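Local coordinates for Sodium/calcium exchanger membrane region domain-containing protein (Archaeoglobus fulgidus, PDB 4KPP) that probably exchanges protons for calcium ions across the membrane, as a member of the sodium/calcium exchanger family that binds calcium, at residues L259-A262 and I263-R267; A311-S314 and E315-L318; P355-E358 and V359-I362. All coordinates share one frame; numbering follows the deposited sequence.

Contact 1 (L259-A262 and I263-R267)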
ATOM      1  N   LEU A 259       6.318   6.175   0.955  1.00 37.92           N
ATOM      2  CA  LEU A 259       6.604   7.252   0.013  1.00 39.19           C
ATOM      3  C   LEU A 259       7.973   7.873   0.271  1.00 37.99           C
ATOM      4  O   LEU A 259       8.735   8.117  -0.663  1.00 40.70           O
ATOM      5  CB  LEU A 259       5.518   8.327   0.080  1.00 42.56           C
ATOM      6  CG  LEU A 259       4.477   8.320  -1.040  1.00 46.05           C
ATOM      7  CD1 LEU A 259       5.150   8.571  -2.380  1.00 45.87           C
ATOM      8  CD2 LEU A 259       3.695   7.013  -1.066  1.00 47.60           C
ATOM      9  N   ILE A 260       8.278   8.124   1.539  1.00 32.31           N
ATOM     10  CA  ILE A 260       9.560   8.705   1.929  1.00 33.52           C
ATOM     11  C   ILE A 260      10.746   7.842   1.488  1.00 32.04           C
ATOM     12  O   ILE A 260      11.751   8.358   0.997  1.00 31.27           O
ATOM     13  CB  ILE A 260       9.621   8.943   3.453  1.00 34.63           C
ATOM     14  CG1 ILE A 260       8.609  10.015   3.858  1.00 36.50           C
ATOM     15  CG2 ILE A 260      11.021   9.358   3.882  1.00 37.78           C
ATOM     16  CD1 ILE A 260       8.509  10.223   5.357  1.00 38.04           C
ATOM     17  N   VAL A 261      10.624   6.529   1.658  1.00 28.82           N
ATOM     18  CA  VAL A 261      11.676   5.612   1.232  1.00 31.42           C
ATOM     19  C   VAL A 261      11.806   5.627  -0.289  1.00 30.68           C
ATOM     20  O   VAL A 261      12.911   5.556  -0.830  1.00 26.59           O
ATOM     21  CB  VAL A 261      11.428   4.174   1.749  1.00 34.09           C
ATOM     22  CG1 VAL A 261      12.383   3.183   1.090  1.00 31.56           C
ATOM     23  CG2 VAL A 261      11.563   4.127   3.269  1.00 34.09           C
ATOM     24  N   ALA A 262      10.673   5.739  -0.975  1.00 32.23           N
ATOM     25  CA  ALA A 262      10.673   5.836  -2.431  1.00 32.22           C
ATOM     26  C   ALA A 262      11.403   7.090  -2.909  1.00 37.40           C
ATOM     27  O   ALA A 262      12.200   7.024  -3.842  1.00 41.25           O
ATOM     28  CB  ALA A 262       9.253   5.807  -2.972  1.00 29.83           C
ATOM     29  N   ILE A 263      11.130   8.226  -2.268  1.00 36.94           N
ATOM     30  CA  ILE A 263      11.790   9.483  -2.622  1.00 36.43           C
ATOM     31  C   ILE A 263      13.295   9.402  -2.379  1.00 38.47           C
ATOM     32  O   ILE A 263      14.089   9.902  -3.176  1.00 43.09           O
ATOM     33  CB  ILE A 263      11.229  10.683  -1.825  1.00 36.23           C
ATOM     34  CG1 ILE A 263       9.705  10.762  -1.949  1.00 35.70           C
ATOM     35  CG2 ILE A 263      11.875  11.981  -2.284  1.00 37.29           C
ATOM     36  CD1 ILE A 263       9.194  10.623  -3.354  1.00 37.07           C
ATOM     37  N   TYR A 264      13.676   8.771  -1.273  1.00 39.11           N
ATOM     38  CA  TYR A 264      15.082   8.615  -0.913  1.00 43.23           C
ATOM     39  C   TYR A 264      15.848   7.854  -1.989  1.00 42.27           C
ATOM     40  O   TYR A 264      16.952   8.244  -2.373  1.00 41.12           O
ATOM     41  CB  TYR A 264      15.210   7.899   0.436  1.00 48.83           C
ATOM     42  CG  TYR A 264      16.613   7.438   0.773  1.00 57.44           C
ATOM     43  CD1 TYR A 264      17.544   8.315   1.319  1.00 60.67           C
ATOM     44  CD2 TYR A 264      17.003   6.121   0.557  1.00 60.83           C
ATOM     45  CE1 TYR A 264      18.826   7.895   1.631  1.00 64.48           C
ATOM     46  CE2 TYR A 264      18.283   5.692   0.866  1.00 63.84           C
ATOM     47  CZ  TYR A 264      19.189   6.582   1.403  1.00 67.75           C
ATOM     48  OH  TYR A 264      20.462   6.157   1.711  1.00 73.99           O
ATOM     49  N   PHE A 265      15.251   6.769  -2.473  1.00 42.05           N
ATOM     50  CA  PHE A 265      15.872   5.936  -3.497  1.00 41.12           C
ATOM     51  C   PHE A 265      15.927   6.627  -4.858  1.00 40.02           C
ATOM     52  O   PHE A 265      16.797   6.328  -5.673  1.00 39.69           O
ATOM     53  CB  PHE A 265      15.146   4.595  -3.611  1.00 43.18           C
ATOM     54  CG  PHE A 265      15.633   3.560  -2.637  1.00 48.31           C
ATOM     55  CD1 PHE A 265      16.971   3.504  -2.276  1.00 52.53           C
ATOM     56  CD2 PHE A 265      14.754   2.643  -2.079  1.00 45.66           C
ATOM     57  CE1 PHE A 265      17.424   2.549  -1.378  1.00 53.39           C
ATOM     58  CE2 PHE A 265      15.201   1.689  -1.181  1.00 45.48           C
ATOM     59  CZ  PHE A 265      16.535   1.641  -0.830  1.00 49.71           C
ATOM     60  N   VAL A 266      14.997   7.545  -5.104  1.00 36.89           N
ATOM     61  CA  VAL A 266      15.017   8.327  -6.335  1.00 39.86           C
ATOM     62  C   VAL A 266      16.223   9.265  -6.362  1.00 43.85           C
ATOM     63  O   VAL A 266      16.951   9.323  -7.350  1.00 42.49           O
ATOM     64  CB  VAL A 266      13.719   9.140  -6.517  1.00 39.82           C
ATOM     65  CG1 VAL A 266      13.888  10.183  -7.612  1.00 40.60           C
ATOM     66  CG2 VAL A 266      12.556   8.216  -6.835  1.00 39.84           C
ATOM     67  N   ARG A 267      16.436   9.985  -5.267  1.00 51.93           N
ATOM     68  CA  ARG A 267      17.549  10.925  -5.177  1.00 59.59           C
ATOM     69  C   ARG A 267      18.909  10.223  -5.202  1.00 61.99           C
ATOM     70  O   ARG A 267      19.926  10.838  -5.526  1.00 66.37           O
ATOM     71  CB  ARG A 267      17.420  11.800  -3.927  1.00 65.00           C
ATOM     72  CG  ARG A 267      16.210  12.724  -3.924  1.00 70.91           C
ATOM     73  CD  ARG A 267      16.294  13.714  -2.768  1.00 79.81           C
ATOM     74  NE  ARG A 267      15.098  14.545  -2.656  1.00 85.61           N
ATOM     75  CZ  ARG A 267      14.937  15.508  -1.753  1.00 89.05           C
ATOM     76  NH1 ARG A 267      15.899  15.767  -0.877  1.00 89.69           N
ATOM     77  NH2 ARG A 267      13.814  16.212  -1.726  1.00 89.72           N
TER

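Contact 2 (A311-S314 and E315-L318)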
ATOM      1  N   ALA A 311     -24.426   1.670  -1.683  1.00 28.53           N
ATOM      2  CA  ALA A 311     -24.328   2.458  -2.909  1.00 29.97           C
ATOM      3  C   ALA A 311     -23.016   3.236  -2.973  1.00 31.99           C
ATOM      4  O   ALA A 311     -22.294   3.168  -3.969  1.00 33.83           O
ATOM      5  CB  ALA A 311     -25.521   3.404  -3.034  1.00 27.96           C
ATOM      6  N   ARG A 312     -22.709   3.960  -1.900  1.00 35.11           N
ATOM      7  CA  ARG A 312     -21.485   4.756  -1.815  1.00 37.03           C
ATOM      8  C   ARG A 312     -20.215   3.920  -2.010  1.00 35.67           C
ATOM      9  O   ARG A 312     -19.395   4.223  -2.879  1.00 34.71           O
ATOM     10  CB  ARG A 312     -21.427   5.514  -0.481  1.00 38.41           C
ATOM     11  CG  ARG A 312     -20.108   6.234  -0.218  1.00 43.14           C
ATOM     12  CD  ARG A 312     -19.859   7.340  -1.233  1.00 50.57           C
ATOM     13  NE  ARG A 312     -18.551   7.974  -1.063  1.00 55.54           N
ATOM     14  CZ  ARG A 312     -18.312   8.996  -0.245  1.00 57.47           C
ATOM     15  NH1 ARG A 312     -19.292   9.506   0.489  1.00 57.04           N
ATOM     16  NH2 ARG A 312     -17.092   9.508  -0.159  1.00 56.12           N
ATOM     17  N   GLN A 313     -20.060   2.867  -1.211  1.00 27.84           N
ATOM     18  CA  GLN A 313     -18.845   2.058  -1.261  1.00 26.76           C
ATOM     19  C   GLN A 313     -18.670   1.299  -2.577  1.00 24.56           C
ATOM     20  O   GLN A 313     -17.542   1.081  -3.025  1.00 19.37           O
ATOM     21  CB  GLN A 313     -18.767   1.105  -0.063  1.00 24.20           C
ATOM     22  CG  GLN A 313     -18.678   1.820   1.274  1.00 20.60           C
ATOM     23  CD  GLN A 313     -17.702   2.982   1.249  1.00 23.85           C
ATOM     24  OE1 GLN A 313     -16.518   2.809   0.962  1.00 25.15           O
ATOM     25  NE2 GLN A 313     -18.199   4.176   1.543  1.00 25.98           N
ATOM     26  N   SER A 314     -19.783   0.910  -3.197  1.00 27.52           N
ATOM     27  CA  SER A 314     -19.743   0.247  -4.500  1.00 25.63           C
ATOM     28  C   SER A 314     -19.191   1.192  -5.561  1.00 26.06           C
ATOM     29  O   SER A 314     -18.406   0.790  -6.420  1.00 25.10           O
ATOM     30  CB  SER A 314     -21.134  -0.241  -4.909  1.00 26.46           C
ATOM     31  OG  SER A 314     -21.637  -1.180  -3.975  1.00 33.07           O
ATOM     32  N   GLU A 315     -19.607   2.452  -5.491  1.00 27.56           N
ATOM     33  CA  GLU A 315     -19.091   3.478  -6.386  1.00 30.36           C
ATOM     34  C   GLU A 315     -17.602   3.686  -6.140  1.00 28.51           C
ATOM     35  O   GLU A 315     -16.837   3.883  -7.082  1.00 30.60           O
ATOM     36  CB  GLU A 315     -19.851   4.795  -6.190  1.00 32.92           C
ATOM     37  CG  GLU A 315     -21.325   4.723  -6.550  1.00 36.80           C
ATOM     38  CD  GLU A 315     -22.163   5.757  -5.818  1.00 39.83           C
ATOM     39  OE1 GLU A 315     -21.584   6.632  -5.140  1.00 40.14           O
ATOM     40  OE2 GLU A 315     -23.405   5.691  -5.915  1.00 41.87           O
ATOM     41  N   GLU A 316     -17.195   3.638  -4.874  1.00 30.16           N
ATOM     42  CA  GLU A 316     -15.791   3.814  -4.514  1.00 27.62           C
ATOM     43  C   GLU A 316     -14.931   2.695  -5.086  1.00 25.23           C
ATOM     44  O   GLU A 316     -13.838   2.943  -5.598  1.00 23.00           O
ATOM     45  CB  GLU A 316     -15.615   3.885  -2.995  1.00 29.46           C
ATOM     46  CG  GLU A 316     -16.236   5.112  -2.344  1.00 31.51           C
ATOM     47  CD  GLU A 316     -15.550   6.408  -2.742  1.00 36.24           C
ATOM     48  OE1 GLU A 316     -16.193   7.472  -2.634  1.00 39.39           O
ATOM     49  OE2 GLU A 316     -14.369   6.369  -3.150  1.00 38.29           O
ATOM     50  N   VAL A 317     -15.430   1.466  -4.993  1.00 26.49           N
ATOM     51  CA  VAL A 317     -14.717   0.307  -5.520  1.00 25.00           C
ATOM     52  C   VAL A 317     -14.642   0.379  -7.040  1.00 26.66           C
ATOM     53  O   VAL A 317     -13.593   0.118  -7.630  1.00 25.56           O
ATOM     54  CB  VAL A 317     -15.386  -1.013  -5.084  1.00 25.01           C
ATOM     55  CG1 VAL A 317     -14.812  -2.200  -5.849  1.00 23.30           C
ATOM     56  CG2 VAL A 317     -15.229  -1.213  -3.586  1.00 24.38           C
ATOM     57  N   LEU A 318     -15.758   0.748  -7.664  1.00 29.02           N
ATOM     58  CA  LEU A 318     -15.825   0.922  -9.113  1.00 25.80           C
ATOM     59  C   LEU A 318     -14.834   1.991  -9.576  1.00 23.23           C
ATOM     60  O   LEU A 318     -14.112   1.801 -10.557  1.00 22.65           O
ATOM     61  CB  LEU A 318     -17.249   1.294  -9.535  1.00 31.81           C
ATOM     62  CG  LEU A 318     -17.476   1.758 -10.975  1.00 35.98           C
ATOM     63  CD1 LEU A 318     -17.061   0.680 -11.965  1.00 37.14           C
ATOM     64  CD2 LEU A 318     -18.930   2.158 -11.184  1.00 35.16           C
TER
HETATM   65  O   HOH W   1     -14.584   9.565  -2.386  1.00 41.76           O

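Contact 3 (P355-E358 and V359-I362)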
ATOM      1  N   PRO A 355     -16.672  16.693  -4.814  1.00 48.03           N
ATOM      2  CA  PRO A 355     -17.388  15.534  -4.267  1.00 44.38           C
ATOM      3  C   PRO A 355     -18.739  15.323  -4.947  1.00 41.91           C
ATOM      4  O   PRO A 355     -19.250  16.240  -5.592  1.00 46.56           O
ATOM      5  CB  PRO A 355     -17.586  15.917  -2.798  1.00 44.70           C
ATOM      6  CG  PRO A 355     -17.627  17.414  -2.808  1.00 44.83           C
ATOM      7  CD  PRO A 355     -16.667  17.837  -3.884  1.00 45.50           C
ATOM      8  N   GLY A 356     -19.304  14.128  -4.809  1.00 34.05           N
ATOM      9  CA  GLY A 356     -20.614  13.846  -5.371  1.00 37.21           C
ATOM     10  C   GLY A 356     -20.679  12.579  -6.205  1.00 37.91           C
ATOM     11  O   GLY A 356     -19.674  12.136  -6.763  1.00 35.26           O
ATOM     12  N   VAL A 357     -21.874  12.000  -6.292  1.00 39.34           N
ATOM     13  CA  VAL A 357     -22.089  10.765  -7.040  1.00 39.48           C
ATOM     14  C   VAL A 357     -21.857  10.976  -8.534  1.00 35.75           C
ATOM     15  O   VAL A 357     -21.361  10.087  -9.224  1.00 37.70           O
ATOM     16  CB  VAL A 357     -23.517  10.222  -6.837  1.00 46.60           C
ATOM     17  CG1 VAL A 357     -23.613   8.790  -7.345  1.00 48.74           C
ATOM     18  CG2 VAL A 357     -23.912  10.296  -5.370  1.00 51.04           C
ATOM     19  N   GLU A 358     -22.225  12.157  -9.022  1.00 30.75           N
ATOM     20  CA  GLU A 358     -22.066  12.497 -10.429  1.00 30.35           C
ATOM     21  C   GLU A 358     -20.603  12.420 -10.849  1.00 36.61           C
ATOM     22  O   GLU A 358     -20.278  11.853 -11.892  1.00 38.61           O
ATOM     23  CB  GLU A 358     -22.613  13.898 -10.715  1.00 32.83           C
ATOM     24  CG  GLU A 358     -24.067  14.113 -10.307  1.00 38.94           C
ATOM     25  CD  GLU A 358     -24.221  14.553  -8.859  1.00 43.75           C
ATOM     26  OE1 GLU A 358     -23.210  14.592  -8.128  1.00 46.63           O
ATOM     27  OE2 GLU A 358     -25.359  14.865  -8.451  1.00 49.65           O
ATOM     28  N   VAL A 359     -19.726  12.987 -10.026  1.00 36.88           N
ATOM     29  CA  VAL A 359     -18.299  13.023 -10.326  1.00 34.58           C
ATOM     30  C   VAL A 359     -17.650  11.640 -10.258  1.00 35.90           C
ATOM     31  O   VAL A 359     -16.788  11.314 -11.073  1.00 39.33           O
ATOM     32  CB  VAL A 359     -17.560  14.010  -9.404  1.00 29.22           C
ATOM     33  CG1 VAL A 359     -16.068  13.997  -9.690  1.00 27.88           C
ATOM     34  CG2 VAL A 359     -18.120  15.410  -9.596  1.00 33.69           C
ATOM     35  N   ARG A 360     -18.074  10.824  -9.301  1.00 34.16           N
ATOM     36  CA  ARG A 360     -17.551   9.468  -9.174  1.00 34.27           C
ATOM     37  C   ARG A 360     -17.807   8.665 -10.447  1.00 31.10           C
ATOM     38  O   ARG A 360     -16.933   7.932 -10.915  1.00 28.13           O
ATOM     39  CB  ARG A 360     -18.161   8.754  -7.963  1.00 34.86           C
ATOM     40  CG  ARG A 360     -17.929   9.460  -6.636  1.00 38.94           C
ATOM     41  CD  ARG A 360     -18.469   8.641  -5.466  1.00 43.86           C
ATOM     42  NE  ARG A 360     -18.608   9.441  -4.251  1.00 46.67           N
ATOM     43  CZ  ARG A 360     -19.773   9.784  -3.710  1.00 48.39           C
ATOM     44  NH1 ARG A 360     -20.909   9.387  -4.265  1.00 46.42           N
ATOM     45  NH2 ARG A 360     -19.803  10.515  -2.603  1.00 53.68           N
ATOM     46  N   TYR A 361     -19.001   8.815 -11.011  1.00 28.09           N
ATOM     47  CA  TYR A 361     -19.337   8.119 -12.250  1.00 36.48           C
ATOM     48  C   TYR A 361     -18.637   8.722 -13.465  1.00 39.03           C
ATOM     49  O   TYR A 361     -18.200   7.996 -14.361  1.00 39.82           O
ATOM     50  CB  TYR A 361     -20.851   8.082 -12.467  1.00 39.50           C
ATOM     51  CG  TYR A 361     -21.546   6.973 -11.709  1.00 42.03           C
ATOM     52  CD1 TYR A 361     -21.555   5.672 -12.196  1.00 42.97           C
ATOM     53  CD2 TYR A 361     -22.195   7.225 -10.507  1.00 43.29           C
ATOM     54  CE1 TYR A 361     -22.191   4.652 -11.509  1.00 44.85           C
ATOM     55  CE2 TYR A 361     -22.835   6.212  -9.812  1.00 44.68           C
ATOM     56  CZ  TYR A 361     -22.829   4.928 -10.318  1.00 44.29           C
ATOM     57  OH  TYR A 361     -23.461   3.918  -9.629  1.00 43.74           O
ATOM     58  N   ILE A 362     -18.525  10.047 -13.489  1.00 37.66           N
ATOM     59  CA  ILE A 362     -17.857  10.734 -14.588  1.00 38.95           C
ATOM     60  C   ILE A 362     -16.385  10.341 -14.670  1.00 37.37           C
ATOM     61  O   ILE A 362     -15.896   9.961 -15.734  1.00 38.75           O
ATOM     62  CB  ILE A 362     -17.988  12.270 -14.469  1.00 36.61           C
ATOM     63  CG1 ILE A 362     -19.411  12.712 -14.815  1.00 39.55           C
ATOM     64  CG2 ILE A 362     -16.995  12.967 -15.388  1.00 33.25           C
ATOM     65  CD1 ILE A 362     -19.660  14.192 -14.600  1.00 42.71           C
TER

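Contact 1 (L259-A262 and I263-R267)
The carbonyl oxygen Val-261 O lies at the edge of the Tyr-264 ring, close to its plane, and meets the Phe-265 ring at a slant. Phe-265 also lines up beside Val-261, both side chains pointing the same way, and CE2 of the ring reaches Val-261 CG1 at 3.9 Å. This branch is presented because CG1 is anti to the Val-261 backbone N (169°). Phe-265 N donates to Val-261 O (3.1 Å, N-H...O 157°), tying the valine and the phenylalanine through the backbone too. One turn round the helix, Ile-263 N bonds to Leu-259 O at 2.9 Å, a fairly straight bond (159°), and Ile-263 CG1 presses on the same Leu-259 O at 3.1 Å. Val-119 and Ile-122 of helix 96-127 pack against Ile-263, and an alanine here would probably open a gap beside both and uncover one flank of that carbonyl. Ala-262 O takes two donors, Val-266 N at 3.1 Å and the hydroxyl of Ser-274. On the side of Phe-265, helix 32-60 approaches with Glu-55. The successive i to i+4 bonds and the Val-261/Phe-265 pairing are those of a regular alpha helix, here near the C-terminal end of a predicted transmembrane segment of the exchanger.

Contact 2 (A311-S314 and E315-L318)
An i to i+4 salt bridge joins Arg-312 to Glu-316 in the first turns of helix 311-331. Arg-312 NE points at Glu-316 OE1 from 2.9 Å with an N-H...O angle of 163°, while NH2 adds a weak bond to the same oxygen at 3.3 Å. The oxygen lies in the guanidinium plane and is approached on its anti side, with the two planar groups turned 46° apart. A water donates to Glu-316 OE1 at 2.7 Å and weakly accepts from Arg-312 NH2, closing a small triangle. Both side chains bend at their second torsion (64° in Arg-312), which folds the guanidinium along the helix toward the carboxylate. Glu-316 OE2 is bridged to Arg-109, so the buried carboxylate has cations at both oxygens and is probably kept ionised. Glu-315 instead lays its chain over the carbonyl of Ala-311, with CG 3.2 Å from Ala-311 O, and sends OE1 to Arg-360. Near the start of the helix, Asp-310 takes bonds from Gln-313 N and Ser-314 OG. In the backbone, Glu-316 N donates to Arg-312 O at 3.0 Å, a second link within this i to i+4 ion pair on the N-terminal turns of an alpha helix.

Contact 3 (P355-E358 and V359-I362)
Ile-362 N donates to Glu-358 O at 3.0 Å (N-H...O 154°), the shortest polar bond of this first turn, and Ile-362 CG1 leans on the same oxygen. Tyr-361 N binds Val-357 O at 3.2 Å, and Arg-360 N reaches Gly-356 O at 3.3 Å in a longer but slightly straighter bond (159°). Arg-360 folds back toward the helix start: chi1 (-58°) sets CG beside the backbone N and 3.2 Å from Gly-356 O, and the extended chain then carries the guanidinium back over that turn. The flat guanidinium ends over the peptide between Gly-356 and Val-357, with Gly-356 C off toward the rim of one face. Its NH1 is 3.3 Å from Val-357 CG2, a packing contact; the charged partner of that nitrogen is Glu-315, on helix 311-331. Glu-316 OE1 lies farther off from Arg-360 NE, in a long, weak ion pair. Val-357 turns its other methyl to the aromatic neighbour: the two side chains run alongside, and CG1 meets the edge of the Tyr-361 ring in its plane, 3.7 Å from CE2. Tyr-361 CD2 also comes to 3.2 Å from Val-357 O. Gly-356 adopts a positive phi, where a beta carbon would run into the carbonyl of Pro-355 and into Glu-358 OE1. With this glycine at the N-cap, the arrangement is the opening turn of helix 357-377, an alpha-helical start whose arginine lays one guanidinium face over the peptide after the N-cap and which leads straight into a predicted transmembrane span starting at Ile-362.

Contacts 2 and 3 form one neighbourhood, their centres 11 Å apart: helices 311-331 and 357-377 start side by side, and acids of the first meet an arginine of the second. Contact 1 is remote, about 32 Å from contact 2 between centres and across the chain's centre. Also partly buried, it is largely apolar in its side chains, facing helices 32-60 and 96-127, with no side-chain ion pair added to the backbone bonds all three share. Contact 2, partly buried too, sets its acids among arginines, of which Arg-312 and Arg-360 come close together; contact 3 is on the surface, a glycine helix start with exposed Val-357, Tyr-361 and Ile-362 among charged residues. None lies at the bound calcium ion.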